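Local coordinates for DNA processing protein DprA (Streptococcus pneumoniae, PDB 3UQZ) that binds single-stranded DNA, shields it from nucleases and helps load the recombinase RecA onto it during natural transformation, at residues Q58-D61 with A62-S65; D79-P82 with W83-E87. All coordinates share one frame; numbering follows the deposited sequence.

Overall arrangement
Both contacts are local, each a turn of chain that leads from a loop into a helix, and in each a backbone carbonyl accepts from the first helical turn. Contact 1 lies at the surface of the sterile alpha motif region, where an aspartate side chain weakly caps helix 61-69 and the main-chain bonds are firmer. Contact 2, partly buried and nearer the centre of the chain, belongs to the Rossmann-like DprA region; there the bonds to a proline carbonyl at the start of the short helix 83-86 are weak, and an aromatic ring packs against a leucine. The two share no helix or strand. The centres of contact 1 and contact 2 are about 29 Å apart. The nearest atoms of contact 1 and contact 2 are about 18 Å apart, without touching.

Contact 1: Q58-D61 with A62-S65; sequences QIDD and AHLS
With CG anti to the backbone N (chi1 172°), the Asp-60 carboxylate reaches forward to the start of the helix, beside Ala-62 and His-63. The same setting in Leu-64 (chi1 -167°) directs its branched end to Ile-59, whose CG2 lies 3.8 Å from Leu-64 CD2. The result is a worked example of an N-cap: Asp-60 OD1 accepts a weak capping bond from Ala-62 N at 3.4 Å, well short of straight at 134°. The other oxygen, Asp-60 OD2, rests 3.3 Å from His-63 CB. The imidazole is carried off from the carboxylate, and His-63 ND1 stays 5.2 Å from Asp-60 OD2, too far for a charge contact. A carboxylate at this end of a helix would probably be favoured by the helix dipole.

The main chain takes over at once. Leu-64 N gives a nearly straight bond of 3.0 Å to Asp-60 O, and Ser-65 N bonds to Asp-61 O at 2.9 Å, so two successive i-to-i+4 bonds set the helix going. The Asp-61 side chain turns off instead, its OD1 bound to Lys-10 in a salt bridge and to the Tyr-6 hydroxyl. Ile-59 and Leu-64 pack on Lys-10 too, so within the sterile alpha motif region the corner where helix 49-58 gives way to helix 61-69 is fastened to helix 5-13.

Contact 2: D79-P82 with W83-E87; sequences DCYP and WDLSE
Tyr-81 and Leu-85 form the heart of this turn, their side chains crossing at about a right angle. The phenol meets the branched end of the leucine: Tyr-81 OH is 3.5 Å from Leu-85 CD2, and Tyr-81 CZ lies 3.8 Å from the same methyl. At its edge and in its plane, the ring also meets the backbone of Ser-86, the residue after Leu-85, with Tyr-81 CE2 3.7 Å from Ser-86 N. Both side chains place CG anti to the backbone N (chi1 -165° in Tyr-81, -174° in Leu-85), which carries the phenol forward to the helix and the leucine branch up to it.

Behind this pair stands the carbonyl of Pro-82: Pro-82 O receives two weak bonds, from Leu-85 N at 3.2 Å and from Ser-86 N at 3.3 Å. The one oxygen is thus shared by weak i-to-i+3 and i-to-i+4 bonds, consistent with a short, weakly bonded helix. Ser-86 OG also donates to Trp-83 O, within the same turn.

Farther out, the Tyr-81 hydroxyl is hydrogen-bonded to Pro-92 O, which fixes the far end of the ring, and Asp-84 OD2 forms a salt bridge with Arg-217. Leu-85 also packs on Ile-211 and Leu-215, and Pro-82 on Leu-215. Through them, the loop that follows strand 73-75 and the short helix 83-86 lie against helix 204-215 of the Rossmann-like region.

Contact 1: Q58-D61 with A62-S65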
ATOM      1  N   GLN A  58     -35.475 -30.517 -30.678  1.00 52.88           N
ATOM      2  CA  GLN A  58     -36.184 -29.412 -31.333  1.00 52.82           C
ATOM      3  C   GLN A  58     -35.261 -28.465 -32.105  1.00 56.89           C
ATOM      4  O   GLN A  58     -35.743 -27.676 -32.921  1.00 56.96           O
ATOM      5  CB  GLN A  58     -37.078 -28.657 -30.341  1.00 54.38           C
ATOM      6  CG  GLN A  58     -38.290 -29.483 -29.897  1.00 77.90           C
ATOM      7  CD  GLN A  58     -38.937 -28.993 -28.629  1.00106.45           C
ATOM      8  OE1 GLN A  58     -38.438 -28.101 -27.929  1.00103.75           O
ATOM      9  NE2 GLN A  58     -40.074 -29.587 -28.297  1.00100.86           N
ATOM     10  N   ILE A  59     -33.938 -28.555 -31.869  1.00 53.29           N
ATOM     11  CA  ILE A  59     -32.942 -27.704 -32.525  1.00 52.56           C
ATOM     12  C   ILE A  59     -32.836 -27.968 -34.027  1.00 56.01           C
ATOM     13  O   ILE A  59     -32.612 -29.107 -34.440  1.00 55.09           O
ATOM     14  CB  ILE A  59     -31.562 -27.747 -31.785  1.00 55.08           C
ATOM     15  CG1 ILE A  59     -31.616 -26.932 -30.470  1.00 54.90           C
ATOM     16  CG2 ILE A  59     -30.411 -27.259 -32.680  1.00 55.09           C
ATOM     17  CD1 ILE A  59     -30.560 -27.256 -29.468  1.00 59.68           C
ATOM     18  N   ASP A  60     -32.999 -26.904 -34.830  1.00 53.69           N
ATOM     19  CA  ASP A  60     -32.845 -26.948 -36.282  1.00 54.12           C
ATOM     20  C   ASP A  60     -31.337 -26.853 -36.557  1.00 58.61           C
ATOM     21  O   ASP A  60     -30.763 -25.761 -36.515  1.00 58.58           O
ATOM     22  CB  ASP A  60     -33.629 -25.790 -36.953  1.00 56.31           C
ATOM     23  CG  ASP A  60     -33.424 -25.589 -38.457  1.00 71.58           C
ATOM     24  OD1 ASP A  60     -32.912 -26.520 -39.126  1.00 71.51           O
ATOM     25  OD2 ASP A  60     -33.815 -24.514 -38.972  1.00 81.49           O
ATOM     26  N   ASP A  61     -30.700 -28.011 -36.796  1.00 55.34           N
ATOM     27  CA  ASP A  61     -29.266 -28.149 -37.061  1.00 55.58           C
ATOM     28  C   ASP A  61     -28.734 -27.265 -38.189  1.00 61.07           C
ATOM     29  O   ASP A  61     -27.605 -26.788 -38.095  1.00 61.40           O
ATOM     30  CB  ASP A  61     -28.893 -29.613 -37.311  1.00 57.44           C
ATOM     31  CG  ASP A  61     -28.975 -30.471 -36.072  1.00 72.70           C
ATOM     32  OD1 ASP A  61     -28.010 -30.466 -35.285  1.00 75.21           O
ATOM     33  OD2 ASP A  61     -30.006 -31.151 -35.887  1.00 80.43           O
ATOM     34  N   ALA A  62     -29.535 -27.044 -39.236  1.00 58.33           N
ATOM     35  CA  ALA A  62     -29.155 -26.213 -40.376  1.00 58.72           C
ATOM     36  C   ALA A  62     -29.012 -24.738 -39.968  1.00 63.43           C
ATOM     37  O   ALA A  62     -28.019 -24.100 -40.332  1.00 63.00           O
ATOM     38  CB  ALA A  62     -30.176 -26.362 -41.494  1.00 59.50           C
ATOM     39  N   HIS A  63     -29.990 -24.212 -39.195  1.00 60.62           N
ATOM     40  CA  HIS A  63     -30.001 -22.840 -38.689  1.00 60.78           C
ATOM     41  C   HIS A  63     -28.870 -22.613 -37.669  1.00 61.29           C
ATOM     42  O   HIS A  63     -28.200 -21.579 -37.731  1.00 60.45           O
ATOM     43  CB  HIS A  63     -31.375 -22.504 -38.078  1.00 62.79           C
ATOM     44  CG  HIS A  63     -31.443 -21.150 -37.438  1.00 67.54           C
ATOM     45  ND1 HIS A  63     -31.272 -20.986 -36.069  1.00 69.95           N
ATOM     46  CD2 HIS A  63     -31.637 -19.934 -38.003  1.00 70.15           C
ATOM     47  CE1 HIS A  63     -31.378 -19.684 -35.846  1.00 69.74           C
ATOM     48  NE2 HIS A  63     -31.595 -19.009 -36.979  1.00 70.12           N
ATOM     49  N   LEU A  64     -28.664 -23.585 -36.742  1.00 55.38           N
ATOM     50  CA  LEU A  64     -27.640 -23.526 -35.701  1.00 53.71           C
ATOM     51  C   LEU A  64     -26.229 -23.646 -36.256  1.00 56.10           C
ATOM     52  O   LEU A  64     -25.325 -22.994 -35.730  1.00 55.90           O
ATOM     53  CB  LEU A  64     -27.887 -24.559 -34.591  1.00 53.38           C
ATOM     54  CG  LEU A  64     -27.055 -24.388 -33.307  1.00 57.67           C
ATOM     55  CD1 LEU A  64     -27.594 -23.286 -32.439  1.00 57.64           C
ATOM     56  CD2 LEU A  64     -26.999 -25.660 -32.514  1.00 59.86           C
ATOM     57  N   SER A  65     -26.031 -24.465 -37.307  1.00 51.25           N
ATOM     58  CA  SER A  65     -24.716 -24.635 -37.928  1.00 50.50           C
ATOM     59  C   SER A  65     -24.244 -23.341 -38.598  1.00 53.46           C
ATOM     60  O   SER A  65     -23.050 -23.042 -38.585  1.00 53.75           O
ATOM     61  CB  SER A  65     -24.720 -25.795 -38.914  1.00 54.38           C
ATOM     62  OG  SER A  65     -23.395 -26.156 -39.268  1.00 66.41           O
TER

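Contact 2: D79-P82 with W83-E87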
ATOM      1  N   ASP A  79      -6.092 -28.402 -28.577  1.00 45.74           N
ATOM      2  CA  ASP A  79      -4.684 -28.234 -28.196  1.00 46.48           C
ATOM      3  C   ASP A  79      -4.322 -26.785 -27.880  1.00 48.90           C
ATOM      4  O   ASP A  79      -3.468 -26.541 -27.027  1.00 49.74           O
ATOM      5  CB  ASP A  79      -3.744 -28.745 -29.318  1.00 49.98           C
ATOM      6  CG  ASP A  79      -4.220 -29.972 -30.081  1.00 76.90           C
ATOM      7  OD1 ASP A  79      -5.235 -29.862 -30.816  1.00 81.23           O
ATOM      8  OD2 ASP A  79      -3.543 -31.021 -30.001  1.00 85.94           O
ATOM      9  N   CYS A  80      -4.940 -25.833 -28.593  1.00 43.53           N
ATOM     10  CA  CYS A  80      -4.666 -24.410 -28.450  1.00 43.03           C
ATOM     11  C   CYS A  80      -5.221 -23.795 -27.162  1.00 45.35           C
ATOM     12  O   CYS A  80      -4.810 -22.688 -26.788  1.00 46.74           O
ATOM     13  CB  CYS A  80      -5.129 -23.644 -29.683  1.00 43.68           C
ATOM     14  SG  CYS A  80      -6.920 -23.461 -29.797  1.00 48.10           S
ATOM     15  N   TYR A  81      -6.159 -24.485 -26.499  1.00 38.15           N
ATOM     16  CA  TYR A  81      -6.741 -23.988 -25.261  1.00 37.07           C
ATOM     17  C   TYR A  81      -5.618 -23.788 -24.212  1.00 42.16           C
ATOM     18  O   TYR A  81      -4.884 -24.746 -23.927  1.00 41.08           O
ATOM     19  CB  TYR A  81      -7.843 -24.937 -24.753  1.00 36.35           C
ATOM     20  CG  TYR A  81      -8.731 -24.337 -23.685  1.00 35.28           C
ATOM     21  CD1 TYR A  81      -9.967 -23.789 -24.005  1.00 36.15           C
ATOM     22  CD2 TYR A  81      -8.349 -24.352 -22.342  1.00 35.63           C
ATOM     23  CE1 TYR A  81     -10.806 -23.276 -23.018  1.00 35.38           C
ATOM     24  CE2 TYR A  81      -9.169 -23.818 -21.352  1.00 36.27           C
ATOM     25  CZ  TYR A  81     -10.399 -23.287 -21.695  1.00 41.75           C
ATOM     26  OH  TYR A  81     -11.210 -22.777 -20.715  1.00 43.63           O
ATOM     27  N   PRO A  82      -5.431 -22.530 -23.700  1.00 39.08           N
ATOM     28  CA  PRO A  82      -4.337 -22.285 -22.737  1.00 38.86           C
ATOM     29  C   PRO A  82      -4.501 -22.987 -21.391  1.00 43.78           C
ATOM     30  O   PRO A  82      -5.573 -22.950 -20.784  1.00 43.24           O
ATOM     31  CB  PRO A  82      -4.257 -20.760 -22.634  1.00 40.07           C
ATOM     32  CG  PRO A  82      -5.538 -20.270 -23.112  1.00 44.13           C
ATOM     33  CD  PRO A  82      -6.190 -21.293 -23.983  1.00 39.62           C
ATOM     34  N   TRP A  83      -3.415 -23.638 -20.946  1.00 40.74           N
ATOM     35  CA  TRP A  83      -3.350 -24.439 -19.731  1.00 40.59           C
ATOM     36  C   TRP A  83      -3.666 -23.702 -18.450  1.00 43.20           C
ATOM     37  O   TRP A  83      -4.232 -24.314 -17.552  1.00 43.55           O
ATOM     38  CB  TRP A  83      -2.011 -25.183 -19.642  1.00 39.85           C
ATOM     39  CG  TRP A  83      -1.848 -26.334 -20.603  1.00 41.19           C
ATOM     40  CD1 TRP A  83      -2.761 -26.793 -21.510  1.00 44.15           C
ATOM     41  CD2 TRP A  83      -0.697 -27.184 -20.729  1.00 41.30           C
ATOM     42  NE1 TRP A  83      -2.242 -27.860 -22.204  1.00 43.70           N
ATOM     43  CE2 TRP A  83      -0.984 -28.133 -21.734  1.00 45.25           C
ATOM     44  CE3 TRP A  83       0.545 -27.254 -20.066  1.00 42.48           C
ATOM     45  CZ2 TRP A  83      -0.076 -29.143 -22.090  1.00 44.45           C
ATOM     46  CZ3 TRP A  83       1.432 -28.261 -20.410  1.00 43.81           C
ATOM     47  CH2 TRP A  83       1.120 -29.189 -21.410  1.00 44.42           C
ATOM     48  N   ASP A  84      -3.317 -22.410 -18.345  1.00 38.27           N
ATOM     49  CA  ASP A  84      -3.622 -21.626 -17.148  1.00 37.79           C
ATOM     50  C   ASP A  84      -5.128 -21.445 -16.982  1.00 41.11           C
ATOM     51  O   ASP A  84      -5.625 -21.548 -15.862  1.00 42.11           O
ATOM     52  CB  ASP A  84      -2.923 -20.262 -17.184  1.00 40.18           C
ATOM     53  CG  ASP A  84      -1.427 -20.300 -16.932  1.00 54.97           C
ATOM     54  OD1 ASP A  84      -1.004 -20.946 -15.943  1.00 56.61           O
ATOM     55  OD2 ASP A  84      -0.684 -19.639 -17.686  1.00 63.75           O
ATOM     56  N   LEU A  85      -5.852 -21.192 -18.091  1.00 35.80           N
ATOM     57  CA  LEU A  85      -7.304 -21.034 -18.089  1.00 35.28           C
ATOM     58  C   LEU A  85      -8.031 -22.344 -17.720  1.00 40.87           C
ATOM     59  O   LEU A  85      -9.065 -22.292 -17.066  1.00 40.95           O
ATOM     60  CB  LEU A  85      -7.798 -20.450 -19.443  1.00 34.39           C
ATOM     61  CG  LEU A  85      -9.289 -20.090 -19.569  1.00 36.79           C
ATOM     62  CD1 LEU A  85      -9.719 -19.015 -18.563  1.00 35.82           C
ATOM     63  CD2 LEU A  85      -9.624 -19.682 -20.980  1.00 38.74           C
ATOM     64  N   SER A  86      -7.479 -23.506 -18.100  1.00 38.66           N
ATOM     65  CA  SER A  86      -8.059 -24.818 -17.802  1.00 38.82           C
ATOM     66  C   SER A  86      -8.068 -25.132 -16.305  1.00 46.33           C
ATOM     67  O   SER A  86      -8.887 -25.939 -15.867  1.00 48.33           O
ATOM     68  CB  SER A  86      -7.303 -25.913 -18.545  1.00 41.04           C
ATOM     69  OG  SER A  86      -6.005 -26.074 -18.002  1.00 48.63           O
ATOM     70  N   GLU A  87      -7.154 -24.511 -15.527  1.00 43.00           N
ATOM     71  CA  GLU A  87      -6.988 -24.728 -14.087  1.00 42.59           C
ATOM     72  C   GLU A  87      -8.021 -24.036 -13.201  1.00 46.71           C
ATOM     73  O   GLU A  87      -8.099 -24.350 -12.012  1.00 48.05           O
ATOM     74  CB  GLU A  87      -5.580 -24.332 -13.633  1.00 43.93           C
ATOM     75  CG  GLU A  87      -4.453 -25.153 -14.225  1.00 56.52           C
ATOM     76  CD  GLU A  87      -3.129 -24.431 -14.088  1.00 83.19           C
ATOM     77  OE1 GLU A  87      -2.169 -24.828 -14.784  1.00 82.60           O
ATOM     78  OE2 GLU A  87      -3.053 -23.460 -13.296  1.00 76.81           O
TER